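Local coordinates for protein Phospholipase/Carboxylesterase (Dyadobacter fermentans, PDB 4H0C) that probably hydrolyses carboxylic esters, perhaps including palmitoyl thioesters on proteins, as an alpha/beta hydrolase of the phospholipase/carboxylesterase family, at residues 10-15 against 37-42; 22-27 against 49-54; 106-111 against 192-197; 117-122 against 143-148; 156-161 against 186-191. All blocks are in the same frame, centred on the assembly; numbering follows the deposited sequence.

Contact 1: residues 10-15 against 37-42; sequences QIITSG and DIISLQ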
# COMPACT_ATOMS: atom_id res chain seq x y z
N GLN A 10 -9.80 12.97 -4.50
CA GLN A 10 -10.45 12.19 -5.55
C GLN A 10 -10.50 10.73 -5.07
O GLN A 10 -9.47 10.05 -5.03
CB GLN A 10 -9.65 12.27 -6.84
CG GLN A 10 -9.46 13.65 -7.46
CD GLN A 10 -8.71 13.58 -8.78
OE1 GLN A 10 -7.52 13.94 -8.87
NE2 GLN A 10 -9.38 13.09 -9.82
N ILE A 11 -11.68 10.26 -4.67
CA ILE A 11 -11.80 8.93 -4.06
C ILE A 11 -12.89 8.16 -4.78
O ILE A 11 -14.05 8.55 -4.77
CB ILE A 11 -12.13 8.99 -2.54
CG1 ILE A 11 -11.04 9.74 -1.76
CG2 ILE A 11 -12.28 7.58 -1.98
CD1 ILE A 11 -11.50 10.32 -0.43
N ILE A 12 -12.51 7.04 -5.39
CA ILE A 12 -13.45 6.19 -6.11
C ILE A 12 -13.81 5.00 -5.23
O ILE A 12 -12.94 4.40 -4.61
CB ILE A 12 -12.81 5.76 -7.45
CG1 ILE A 12 -12.75 6.98 -8.37
CG2 ILE A 12 -13.59 4.64 -8.12
CD1 ILE A 12 -11.86 6.81 -9.57
N THR A 13 -15.10 4.69 -5.13
CA THR A 13 -15.55 3.58 -4.30
C THR A 13 -16.19 2.47 -5.14
O THR A 13 -16.76 2.73 -6.21
CB THR A 13 -16.52 4.03 -3.19
OG1 THR A 13 -17.68 4.59 -3.79
CG2 THR A 13 -15.86 5.09 -2.28
N SER A 14 -16.12 1.25 -4.63
CA SER A 14 -16.70 0.05 -5.24
C SER A 14 -16.95 -1.01 -4.14
O SER A 14 -16.87 -0.72 -2.94
CB SER A 14 -15.73 -0.49 -6.30
OG SER A 14 -16.31 -1.57 -7.03
N GLY A 15 -17.26 -2.23 -4.55
CA GLY A 15 -17.46 -3.33 -3.59
C GLY A 15 -18.74 -3.15 -2.79
O GLY A 15 -19.73 -2.63 -3.30
N ASP A 37 -8.51 1.36 -12.60
CA ASP A 37 -7.59 0.25 -12.92
C ASP A 37 -7.47 -0.66 -11.71
O ASP A 37 -7.90 -1.82 -11.75
CB ASP A 37 -6.18 0.76 -13.27
CG ASP A 37 -6.09 1.41 -14.64
OD1 ASP A 37 -6.90 1.07 -15.52
OD2 ASP A 37 -5.17 2.25 -14.83
N ILE A 38 -6.88 -0.13 -10.64
CA ILE A 38 -6.53 -0.91 -9.45
C ILE A 38 -7.74 -1.63 -8.85
O ILE A 38 -7.62 -2.75 -8.36
CB ILE A 38 -5.73 -0.08 -8.40
CG1 ILE A 38 -4.87 -0.99 -7.49
CG2 ILE A 38 -6.63 0.84 -7.55
CD1 ILE A 38 -3.75 -1.73 -8.17
N ILE A 39 -8.91 -0.99 -8.91
CA ILE A 39 -10.15 -1.62 -8.42
C ILE A 39 -10.46 -2.92 -9.17
O ILE A 39 -10.99 -3.87 -8.58
CB ILE A 39 -11.34 -0.65 -8.49
CG1 ILE A 39 -11.17 0.39 -7.39
CG2 ILE A 39 -12.67 -1.38 -8.37
CD1 ILE A 39 -12.21 1.50 -7.41
N SER A 40 -10.08 -3.00 -10.44
CA SER A 40 -10.39 -4.20 -11.21
C SER A 40 -9.68 -5.45 -10.65
O SER A 40 -10.01 -6.58 -11.05
CB SER A 40 -10.09 -4.02 -12.69
OG SER A 40 -8.70 -3.88 -12.90
N LEU A 41 -8.72 -5.26 -9.74
CA LEU A 41 -8.10 -6.42 -9.06
C LEU A 41 -9.11 -7.19 -8.21
O LEU A 41 -8.85 -8.32 -7.82
CB LEU A 41 -6.88 -6.04 -8.23
CG LEU A 41 -5.57 -5.77 -8.99
CD1 LEU A 41 -4.54 -5.09 -8.11
CD2 LEU A 41 -4.98 -7.02 -9.65
N GLN A 42 -10.27 -6.58 -7.94
CA GLN A 42 -11.31 -7.29 -7.19
C GLN A 42 -11.85 -8.50 -7.97
O GLN A 42 -12.51 -9.36 -7.40
CB GLN A 42 -12.45 -6.35 -6.82
CG GLN A 42 -13.36 -5.98 -7.99
CD GLN A 42 -14.46 -5.05 -7.52
OE1 GLN A 42 -15.21 -5.39 -6.63
NE2 GLN A 42 -14.55 -3.88 -8.12
O HOH W 1 -18.03 -4.09 -6.75
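Ser14 turns OG anti to its own backbone N (chi1 -174°), and this carries the hydroxyl to the amide of Gln42. The Gln42 side chain starts with CG between the backbone N and the carbonyl carbon (chi1 74°) and then runs extended, which brings its amide up to the edge strand. Gln42 NE2 donates to Ser14 OG at 3.1 Å. The bond is fairly straight, with 164° at the hydrogen, and the hydroxyl lies close to the amide plane. The other end of the amide is used too. A water accepts from Gly15 N at 3.0 Å and donates to Gln42 OE1 at 3.1 Å. Next to this polar end the contact is apolar. Ile39 reaches out with CD1 to touch Ile12 CG2 at 3.5 Å, the two side chains crossing at a slant. The second branch of Ile39, CG2, packs against Ser14 CB at 3.8 Å. Ile39 also rests on Ile52 and Ala54 of strand 50-55, so it ties helix 35-39 to the sheet margin. One amide thus grips the strand twice, directly through its N-H and indirectly through water. This fixes the rotation of the amide, while buried Ile39 supplies the apolar part of a surface contact.

Contact 2: residues 22-27 against 49-54; sequences KKAVVM and EMAIYA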
# COMPACT_ATOMS: atom_id res chain seq x y z
N LYS A 22 -18.64 -5.20 6.47
CA LYS A 22 -17.92 -5.69 7.64
C LYS A 22 -16.44 -5.25 7.59
O LYS A 22 -15.79 -5.13 8.63
CB LYS A 22 -17.98 -7.23 7.66
CG LYS A 22 -19.39 -7.81 7.60
CD LYS A 22 -19.42 -9.33 7.73
CE LYS A 22 -18.96 -10.01 6.45
NZ LYS A 22 -19.89 -9.80 5.30
N LYS A 23 -15.93 -5.03 6.38
CA LYS A 23 -14.51 -4.77 6.16
C LYS A 23 -14.36 -3.75 5.05
O LYS A 23 -15.31 -3.49 4.28
CB LYS A 23 -13.79 -6.08 5.75
CG LYS A 23 -13.96 -7.24 6.69
CD LYS A 23 -13.34 -8.51 6.13
CE LYS A 23 -13.19 -9.54 7.25
NZ LYS A 23 -12.68 -10.82 6.68
N ALA A 24 -13.16 -3.16 4.95
CA ALA A 24 -12.87 -2.23 3.88
C ALA A 24 -11.49 -2.45 3.39
O ALA A 24 -10.65 -3.00 4.12
CB ALA A 24 -13.01 -0.79 4.36
N VAL A 25 -11.23 -2.04 2.16
CA VAL A 25 -9.87 -2.13 1.62
C VAL A 25 -9.53 -0.83 0.90
O VAL A 25 -10.35 -0.31 0.13
CB VAL A 25 -9.66 -3.35 0.68
CG1 VAL A 25 -10.57 -3.29 -0.56
CG2 VAL A 25 -8.19 -3.42 0.24
N VAL A 26 -8.36 -0.29 1.22
CA VAL A 26 -7.81 0.88 0.56
C VAL A 26 -6.86 0.37 -0.52
O VAL A 26 -5.88 -0.30 -0.19
CB VAL A 26 -7.04 1.78 1.57
CG1 VAL A 26 -6.43 2.95 0.84
CG2 VAL A 26 -7.96 2.21 2.70
N MSE A 27 -7.16 0.67 -1.79
CA MSE A 27 -6.38 0.16 -2.92
C MSE A 27 -5.63 1.31 -3.58
O MSE A 27 -6.24 2.32 -3.92
CB MSE A 27 -7.28 -0.57 -3.93
CG MSE A 27 -8.15 -1.63 -3.25
SE MSE A 27 -9.12 -2.67 -4.52
CE MSE A 27 -7.66 -3.73 -5.25
N GLU A 49 -16.18 -9.12 0.51
CA GLU A 49 -16.80 -8.60 1.74
C GLU A 49 -16.37 -7.16 2.08
O GLU A 49 -16.82 -6.57 3.08
CB GLU A 49 -16.55 -9.53 2.93
CG GLU A 49 -17.30 -10.84 2.79
CD GLU A 49 -16.89 -11.88 3.82
OE1 GLU A 49 -15.69 -12.24 3.85
OE2 GLU A 49 -17.78 -12.32 4.58
N MSE A 50 -15.55 -6.57 1.21
CA MSE A 50 -15.00 -5.24 1.49
C MSE A 50 -15.72 -4.11 0.76
O MSE A 50 -16.10 -4.24 -0.43
CB MSE A 50 -13.52 -5.13 1.12
CG MSE A 50 -12.53 -5.78 2.12
SE MSE A 50 -12.72 -7.71 2.09
CE MSE A 50 -11.02 -8.10 2.92
N ALA A 51 -15.86 -3.00 1.48
CA ALA A 51 -16.10 -1.70 0.86
C ALA A 51 -14.74 -1.31 0.28
O ALA A 51 -13.75 -1.30 0.99
CB ALA A 51 -16.58 -0.69 1.88
N ILE A 52 -14.70 -0.99 -1.01
CA ILE A 52 -13.43 -0.69 -1.69
C ILE A 52 -13.30 0.81 -1.89
O ILE A 52 -14.21 1.44 -2.45
CB ILE A 52 -13.35 -1.42 -3.06
CG1 ILE A 52 -13.38 -2.94 -2.86
CG2 ILE A 52 -12.16 -0.92 -3.89
CD1 ILE A 52 -13.69 -3.70 -4.14
N TYR A 53 -12.21 1.39 -1.37
CA TYR A 53 -11.86 2.79 -1.61
C TYR A 53 -10.55 2.85 -2.37
O TYR A 53 -9.56 2.26 -1.94
CB TYR A 53 -11.62 3.50 -0.27
CG TYR A 53 -12.89 3.83 0.48
CD1 TYR A 53 -13.27 5.16 0.71
CD2 TYR A 53 -13.71 2.82 0.99
CE1 TYR A 53 -14.44 5.47 1.40
CE2 TYR A 53 -14.89 3.13 1.67
CZ TYR A 53 -15.24 4.46 1.87
OH TYR A 53 -16.39 4.80 2.53
N ALA A 54 -10.51 3.60 -3.47
CA ALA A 54 -9.28 3.75 -4.24
C ALA A 54 -9.08 5.25 -4.54
O ALA A 54 -9.80 5.80 -5.37
CB ALA A 54 -9.35 2.95 -5.53
O HOH W 2 -19.21 -7.18 4.26
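This is a parallel strand pair in the central sheet, with strand 23-28 beside strand 50-55, and most of it is buried. Four backbone bonds join the two segments. Ala51 N donates to Lys23 O, Val25 N to Ala51 O, Tyr53 N to Val25 O, and Met27 N to Tyr53 O, each 2.9 Å long. The strand axes are inclined by 23°. On one face Val25 and Ile52 run abreast, with Val25 CG1 at 3.6 Å from Ile52 CG1. Val25 holds CG1 between its backbone N and carbonyl carbon (chi1 61°), and from there CG1 also meets Met50 CB at 3.9 Å. Further along, the selenium of Met27, a selenomethionine, packs on Ile52 CG2 at 3.6 Å. Met50, another selenomethionine, bends at chi2 so that its selenium and CE cross the Lys23 chain near CB and CD. The other face carries Ala24, Ala51, Val26 and Tyr53, and helix 77-94 covers it. The start of the pair is polar. One water links Lys22 N to Glu49 O. In one of two conformers of Lys22, NZ also forms a salt bridge with Glu49 OE2 at 3.4 Å. With helix 35-39 between them in the chain, the strands form a beta-alpha-beta crossover, the building unit of the alpha/beta hydrolase fold.

Contact 3: residues 106-111 against 192-197; sequences GFSQGA and RPHTIS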
# COMPACT_ATOMS: atom_id res chain seq x y z
N GLY A 106 -1.63 -2.50 -2.59
CA GLY A 106 -0.99 -1.57 -3.52
C GLY A 106 -0.07 -2.34 -4.44
O GLY A 106 0.43 -3.41 -4.06
N PHE A 107 0.17 -1.79 -5.64
CA PHE A 107 1.16 -2.35 -6.55
C PHE A 107 2.19 -1.30 -6.85
O PHE A 107 1.84 -0.16 -7.16
CB PHE A 107 0.52 -2.82 -7.89
CG PHE A 107 1.52 -3.21 -8.93
CD1 PHE A 107 2.37 -4.31 -8.72
CD2 PHE A 107 1.64 -2.49 -10.11
CE1 PHE A 107 3.31 -4.68 -9.67
CE2 PHE A 107 2.57 -2.87 -11.08
CZ PHE A 107 3.41 -3.96 -10.86
N SER A 108 3.47 -1.70 -6.81
CA SER A 108 4.57 -0.84 -7.27
C SER A 108 4.58 0.50 -6.50
O SER A 108 4.68 0.49 -5.28
CB SER A 108 4.57 -0.72 -8.81
OG SER A 108 5.83 -0.29 -9.30
N GLN A 109 4.45 1.64 -7.19
CA GLN A 109 4.40 2.94 -6.51
C GLN A 109 3.35 2.95 -5.41
O GLN A 109 3.60 3.52 -4.34
CB GLN A 109 4.16 4.08 -7.51
CG GLN A 109 4.38 5.47 -6.92
CD GLN A 109 3.91 6.58 -7.86
OE1 GLN A 109 2.78 6.54 -8.35
NE2 GLN A 109 4.77 7.57 -8.11
N GLY A 110 2.20 2.33 -5.67
CA GLY A 110 1.13 2.16 -4.67
C GLY A 110 1.49 1.25 -3.51
O GLY A 110 1.01 1.46 -2.39
N ALA A 111 2.33 0.23 -3.77
CA ALA A 111 2.81 -0.66 -2.68
C ALA A 111 3.76 0.11 -1.76
O ALA A 111 3.70 -0.02 -0.55
CB ALA A 111 3.49 -1.89 -3.25
N ARG A 192 10.94 -13.00 -12.15
CA ARG A 192 9.58 -12.55 -12.44
C ARG A 192 9.61 -11.12 -12.99
O ARG A 192 10.35 -10.27 -12.45
CB ARG A 192 8.72 -12.57 -11.16
CG ARG A 192 7.24 -12.28 -11.36
CD ARG A 192 6.67 -11.56 -10.14
NE ARG A 192 7.24 -10.22 -10.05
CZ ARG A 192 7.04 -9.38 -9.04
NH1 ARG A 192 6.27 -9.72 -8.01
NH2 ARG A 192 7.62 -8.18 -9.08
N PRO A 193 8.81 -10.84 -14.05
CA PRO A 193 8.72 -9.46 -14.55
C PRO A 193 8.04 -8.54 -13.54
O PRO A 193 7.46 -9.01 -12.54
CB PRO A 193 7.86 -9.58 -15.81
CG PRO A 193 7.79 -11.03 -16.13
CD PRO A 193 7.97 -11.76 -14.84
N HIS A 194 8.11 -7.25 -13.81
CA HIS A 194 7.57 -6.23 -12.90
C HIS A 194 6.07 -6.22 -13.01
O HIS A 194 5.50 -5.46 -13.79
CB HIS A 194 8.21 -4.85 -13.17
CG HIS A 194 7.89 -3.80 -12.12
ND1 HIS A 194 8.64 -3.64 -10.98
CD2 HIS A 194 6.86 -2.85 -12.05
CE1 HIS A 194 8.10 -2.64 -10.23
NE2 HIS A 194 7.01 -2.16 -10.88
N THR A 195 5.42 -7.08 -12.23
CA THR A 195 3.99 -7.36 -12.41
C THR A 195 3.44 -8.05 -11.18
O THR A 195 4.20 -8.38 -10.26
CB THR A 195 3.76 -8.26 -13.65
OG1 THR A 195 2.36 -8.33 -13.94
CG2 THR A 195 4.29 -9.68 -13.38
N ILE A 196 2.12 -8.29 -11.15
CA ILE A 196 1.53 -9.14 -10.13
C ILE A 196 1.34 -10.53 -10.74
O ILE A 196 0.52 -10.71 -11.67
CB ILE A 196 0.18 -8.60 -9.63
CG1 ILE A 196 0.34 -7.14 -9.13
CG2 ILE A 196 -0.38 -9.54 -8.55
CD1 ILE A 196 -0.97 -6.41 -8.83
N SER A 197 2.11 -11.50 -10.25
CA SER A 197 2.02 -12.88 -10.74
C SER A 197 0.77 -13.57 -10.19
O SER A 197 0.20 -13.15 -9.16
CB SER A 197 3.30 -13.68 -10.42
OG SER A 197 3.41 -13.94 -9.02
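Phe107, His194 and Ile196 bury the most surface here. The Phe107 ring packs against the loop 192-197. Its CD1 touches Ile196 CG1 at 3.5 Å, and the two side chains run antiparallel as they pass. Its CE1 meets the backbone at Thr195 C, and its CZ reaches His194 CD2 at 3.8 Å. The two rings meet obliquely, with centroids 5.4 Å apart and planes at 54°. Ser108 CB sits over one face of the Phe107 ring. His194 holds CG anti to its backbone N (chi1 -170°), and this swings the imidazole toward the serine. Ser108 OG and His194 NE2 share a hydrogen bond of 2.7 Å, with the hydroxyl at the ring edge and in its plane. His194 ND1 is bonded to Asp162, so the ring is held at both nitrogens. This is consistent with a Ser-His-Asp catalytic triad. Gly106, Ser108 and Gly110 fit a GxSxG nucleophile elbow, where Ser108 takes positive phi (57°) in the sharp turn. A citrate, probably from the crystallisation liquor, also bonds to Ser108 OG and may mark the pocket. The elbow joins strand 102-107 to helix 109-120, while the histidine loop runs from strand 183-190 to helix 198-206. Phe131 of neighbouring strand 127-131 touches both Phe107 and Ile196.

Contact 4: residues 117-122 against 143-148; sequences YTTRNA and GNYKGD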
# COMPACT_ATOMS: atom_id res chain seq x y z
N TYR A 117 2.69 4.55 4.41
CA TYR A 117 1.58 5.03 5.21
C TYR A 117 1.33 4.17 6.45
O TYR A 117 1.18 4.67 7.57
CB TYR A 117 0.26 5.15 4.41
CG TYR A 117 -0.88 5.51 5.33
CD1 TYR A 117 -1.09 6.83 5.70
CD2 TYR A 117 -1.68 4.52 5.93
CE1 TYR A 117 -2.10 7.18 6.59
CE2 TYR A 117 -2.69 4.86 6.82
CZ TYR A 117 -2.89 6.18 7.15
OH TYR A 117 -3.88 6.54 8.03
N THR A 118 1.26 2.86 6.23
CA THR A 118 0.90 1.97 7.33
C THR A 118 1.99 1.92 8.40
O THR A 118 1.68 1.72 9.54
CB THR A 118 0.50 0.57 6.86
OG1 THR A 118 1.56 0.03 6.07
CG2 THR A 118 -0.78 0.63 6.02
N THR A 119 3.25 2.08 8.01
CA THR A 119 4.39 2.01 8.93
C THR A 119 4.57 3.34 9.70
O THR A 119 5.01 3.36 10.87
CB THR A 119 5.64 1.52 8.19
OG1 THR A 119 5.28 0.31 7.48
CG2 THR A 119 6.77 1.17 9.16
N ARG A 120 4.17 4.45 9.09
CA ARG A 120 4.11 5.72 9.85
C ARG A 120 2.95 5.73 10.83
O ARG A 120 2.94 6.55 11.77
CB ARG A 120 3.99 6.90 8.88
CG ARG A 120 5.27 7.19 8.12
CD ARG A 120 5.14 8.49 7.35
NE ARG A 120 6.29 8.72 6.49
CZ ARG A 120 6.75 9.93 6.17
NH1 ARG A 120 6.20 11.02 6.69
NH2 ARG A 120 7.79 10.03 5.36
N ASN A 121 1.97 4.85 10.60
CA ASN A 121 0.71 4.85 11.35
C ASN A 121 0.35 3.44 11.76
O ASN A 121 -0.75 2.97 11.46
CB ASN A 121 -0.41 5.45 10.48
CG ASN A 121 -0.12 6.89 10.11
OD1 ASN A 121 -0.30 7.80 10.94
ND2 ASN A 121 0.33 7.13 8.89
N ALA A 122 1.30 2.74 12.37
CA ALA A 122 1.14 1.30 12.64
C ALA A 122 0.14 1.09 13.76
O ALA A 122 0.19 1.76 14.77
CB ALA A 122 2.47 0.63 12.96
N GLY A 143 12.81 7.37 12.32
CA GLY A 143 12.11 8.24 13.25
C GLY A 143 10.69 8.58 12.85
O GLY A 143 9.91 9.05 13.69
N ASN A 144 10.35 8.35 11.57
CA ASN A 144 8.99 8.52 11.06
C ASN A 144 8.03 7.38 11.36
O ASN A 144 6.80 7.52 11.20
CB ASN A 144 9.02 8.75 9.55
CG ASN A 144 9.65 10.08 9.17
OD1 ASN A 144 9.70 11.03 9.97
ND2 ASN A 144 10.13 10.15 7.96
N TYR A 145 8.58 6.25 11.81
CA TYR A 145 7.79 5.04 11.94
C TYR A 145 7.34 4.85 13.37
O TYR A 145 8.18 4.76 14.28
CB TYR A 145 8.55 3.83 11.41
CG TYR A 145 8.93 3.96 9.96
CD1 TYR A 145 8.02 4.49 9.02
CD2 TYR A 145 10.22 3.61 9.51
CE1 TYR A 145 8.36 4.64 7.69
CE2 TYR A 145 10.56 3.73 8.17
CZ TYR A 145 9.64 4.25 7.27
OH TYR A 145 10.01 4.37 5.95
N LYS A 146 6.03 4.87 13.57
CA LYS A 146 5.47 4.83 14.92
C LYS A 146 4.29 3.89 14.99
O LYS A 146 3.55 3.74 14.02
CB LYS A 146 5.01 6.23 15.40
CG LYS A 146 6.08 7.31 15.37
CD LYS A 146 7.03 7.18 16.54
CE LYS A 146 8.07 8.29 16.48
NZ LYS A 146 9.06 8.08 17.56
N GLY A 147 4.11 3.28 16.15
CA GLY A 147 2.96 2.42 16.37
C GLY A 147 3.36 0.97 16.60
O GLY A 147 4.55 0.65 16.76
N ASP A 148 2.36 0.09 16.67
CA ASP A 148 2.62 -1.35 16.77
C ASP A 148 1.59 -2.07 15.93
O ASP A 148 0.40 -1.76 16.03
CB ASP A 148 2.54 -1.82 18.24
CG ASP A 148 3.08 -3.25 18.41
OD1 ASP A 148 2.34 -4.23 18.13
OD2 ASP A 148 4.24 -3.40 18.84
O HOH W 3 4.44 8.74 12.20
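Thr119 meets Tyr145 through its methyl group. Thr119 CG2 sits over one face of the Tyr145 ring, 3.9 Å from its centroid, in a CH-pi contact. The methyl is anti to the Thr119 backbone N (OG1 chi1 -51°), which aims it at the ring. Arg120 and Asn144 extend in the same direction as neighbours. Asn144 ND2 is above one face of the guanidinium, 3.5 Å from Arg120 NH2, with the amide and guanidinium planes 34° apart. Backbone bonds tie the loop to the end of the helix. Ala122 N donates to Lys146 O at 3.0 Å, and Ala122 CB packs at the same oxygen. Two further bonds are weak: Lys146 N to Thr119 O, and Asp148 N to Ala122 O, each 3.3 Å. A water donates to both Arg120 O (2.7 Å) and Asn144 O (2.8 Å), bridging the two carbonyls. In the next shell, Glu116 one helical turn back forms a salt bridge with Arg120 NE and a hydrogen bond with Tyr145 OH, so one carboxylate positions both groups. Thr119 OG1 bonds to Leu115 O, which fixes the methyl over the ring. The contact joins the C-terminal end of helix 109-120 to the loop between strands 127-131 and 153-160. Ile176 of helix 167-179 packs on both Thr119 and Tyr145.

Contact 5: residues 156-161 against 186-191; sequences ISTGNP and QVVYPG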
# COMPACT_ATOMS: atom_id res chain seq x y z
N ILE A 156 4.59 -8.95 1.48
CA ILE A 156 5.47 -8.08 0.71
C ILE A 156 6.23 -8.93 -0.30
O ILE A 156 6.82 -9.95 0.04
CB ILE A 156 6.41 -7.22 1.62
CG1 ILE A 156 7.25 -6.24 0.80
CG2 ILE A 156 7.27 -8.10 2.51
CD1 ILE A 156 8.04 -5.24 1.66
N SER A 157 6.18 -8.52 -1.55
CA SER A 157 6.88 -9.26 -2.60
C SER A 157 7.69 -8.34 -3.48
O SER A 157 7.50 -7.14 -3.50
CB SER A 157 5.87 -9.99 -3.46
OG SER A 157 5.01 -9.06 -4.07
N THR A 158 8.62 -8.95 -4.21
CA THR A 158 9.29 -8.31 -5.33
C THR A 158 9.86 -9.39 -6.24
O THR A 158 9.86 -10.59 -5.91
CB THR A 158 10.36 -7.28 -4.89
OG1 THR A 158 10.78 -6.50 -6.02
CG2 THR A 158 11.58 -7.97 -4.22
N GLY A 159 10.36 -8.96 -7.39
CA GLY A 159 11.08 -9.88 -8.25
C GLY A 159 12.58 -9.69 -8.03
O GLY A 159 13.03 -8.72 -7.40
N ASN A 160 13.36 -10.64 -8.54
CA ASN A 160 14.79 -10.55 -8.43
C ASN A 160 15.44 -11.03 -9.72
O ASN A 160 15.18 -12.16 -10.16
CB ASN A 160 15.29 -11.36 -7.22
CG ASN A 160 16.79 -11.21 -6.99
OD1 ASN A 160 17.41 -10.25 -7.41
ND2 ASN A 160 17.36 -12.18 -6.29
N PRO A 161 16.23 -10.17 -10.36
CA PRO A 161 16.42 -8.76 -10.01
C PRO A 161 15.22 -7.89 -10.43
O PRO A 161 14.36 -8.35 -11.19
CB PRO A 161 17.66 -8.37 -10.81
CG PRO A 161 17.61 -9.26 -12.00
CD PRO A 161 17.12 -10.57 -11.47
N GLN A 186 7.27 -12.56 3.38
CA GLN A 186 8.08 -11.96 2.33
C GLN A 186 8.32 -13.02 1.29
O GLN A 186 8.73 -14.15 1.62
CB GLN A 186 9.42 -11.47 2.89
CG GLN A 186 10.45 -11.06 1.83
CD GLN A 186 11.85 -10.83 2.38
OE1 GLN A 186 12.18 -11.25 3.50
NE2 GLN A 186 12.68 -10.16 1.60
N VAL A 187 8.02 -12.70 0.04
CA VAL A 187 8.28 -13.64 -1.04
C VAL A 187 8.98 -12.92 -2.17
O VAL A 187 8.50 -11.88 -2.64
CB VAL A 187 7.03 -14.39 -1.58
CG1 VAL A 187 7.49 -15.41 -2.62
CG2 VAL A 187 6.28 -15.12 -0.47
N VAL A 188 10.13 -13.45 -2.58
CA VAL A 188 10.92 -12.90 -3.66
C VAL A 188 10.85 -13.89 -4.81
O VAL A 188 11.06 -15.10 -4.62
CB VAL A 188 12.40 -12.70 -3.24
CG1 VAL A 188 13.25 -12.29 -4.45
CG2 VAL A 188 12.55 -11.69 -2.10
N TYR A 189 10.52 -13.39 -6.00
CA TYR A 189 10.30 -14.22 -7.17
C TYR A 189 11.43 -14.00 -8.20
O TYR A 189 11.36 -13.07 -9.01
CB TYR A 189 8.94 -13.88 -7.80
CG TYR A 189 7.76 -14.18 -6.91
CD1 TYR A 189 7.19 -15.45 -6.88
CD2 TYR A 189 7.21 -13.18 -6.10
CE1 TYR A 189 6.11 -15.73 -6.07
CE2 TYR A 189 6.12 -13.46 -5.28
CZ TYR A 189 5.58 -14.74 -5.29
OH TYR A 189 4.51 -15.02 -4.48
N PRO A 190 12.45 -14.88 -8.18
CA PRO A 190 13.57 -14.78 -9.10
C PRO A 190 13.07 -14.78 -10.55
O PRO A 190 12.26 -15.65 -10.92
CB PRO A 190 14.35 -16.07 -8.83
CG PRO A 190 14.05 -16.41 -7.42
CD PRO A 190 12.61 -15.99 -7.22
N GLY A 191 13.52 -13.81 -11.34
CA GLY A 191 13.19 -13.75 -12.77
C GLY A 191 11.78 -13.30 -13.14
O GLY A 191 11.46 -13.24 -14.31
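Ser157 and Tyr189 meet on the buried side of this parallel strand pair, where Ile156, Ser157, Thr158 and Gly159 line strand 153-160. The solvent end lies at Pro190, Gly191 and Pro161. Strands 153-160 and 183-190 have axes inclined by 26°. Val187 N donates to Ile156 O at 3.0 Å, and Tyr189 N to Thr158 O at 2.9 Å. Between these two, Thr158 N to Val187 O is a weak bond. The Tyr189 ring turns its edge to the neighbouring strand. Ser157 CB lies in the ring plane, 3.9 Å from Tyr189 CE2, and Val187 CG1 sits above one face. Ser157 OG, between its backbone N and carbonyl carbon (chi1 61°), is bonded to Glu200 of helix 198-206. On the opposite face Ile156 CG2 packs against Gln186 CB, and helix 167-179 covers both residues through Val174.

Exposure rises at Pro190 and Gly191, yet Asn160 still packs on Val188, with Asn160 CB at 3.6 Å from Val188 CG1. Asn160 N bonds to Tyr189 O at 3.2 Å, but from well above the carbonyl plane. Gly191 N donates to Asn160 O at 2.6 Å, an unusually short distance on which nothing should rest. Pro161 follows Asn160 through a cis peptide bond. Strand 183-190 leads on into the loop with His194, a probable member of the catalytic triad. Five backbone bonds join the pair, one of them weak, so main-chain bonding holds from the buried side out to the solvent end.

How the contacts relate
Contact 2 is the buried core pair of the sheet, while contacts 1 and 3 are surface contacts and 4 and 5 lie between. Contacts 2 and 5 are the same kind of parallel pairing in different halves of one sheet, their centres about 26 Å apart. Contact 1 adds the antiparallel edge strand 11-15, which bonds to strand 50-55 of contact 2. Contacts 3 and 4 use the two ends of helix 109-120: a probably catalytic end and a packed loop end. Contacts 3 and 5 touch through Arg192, beside Gly159. Backbone bonding dominates 2 and 5, single side-chain bonds with apolar packing mark 1 and 3, and contact 4 combines backbone bonds with a CH-pi contact.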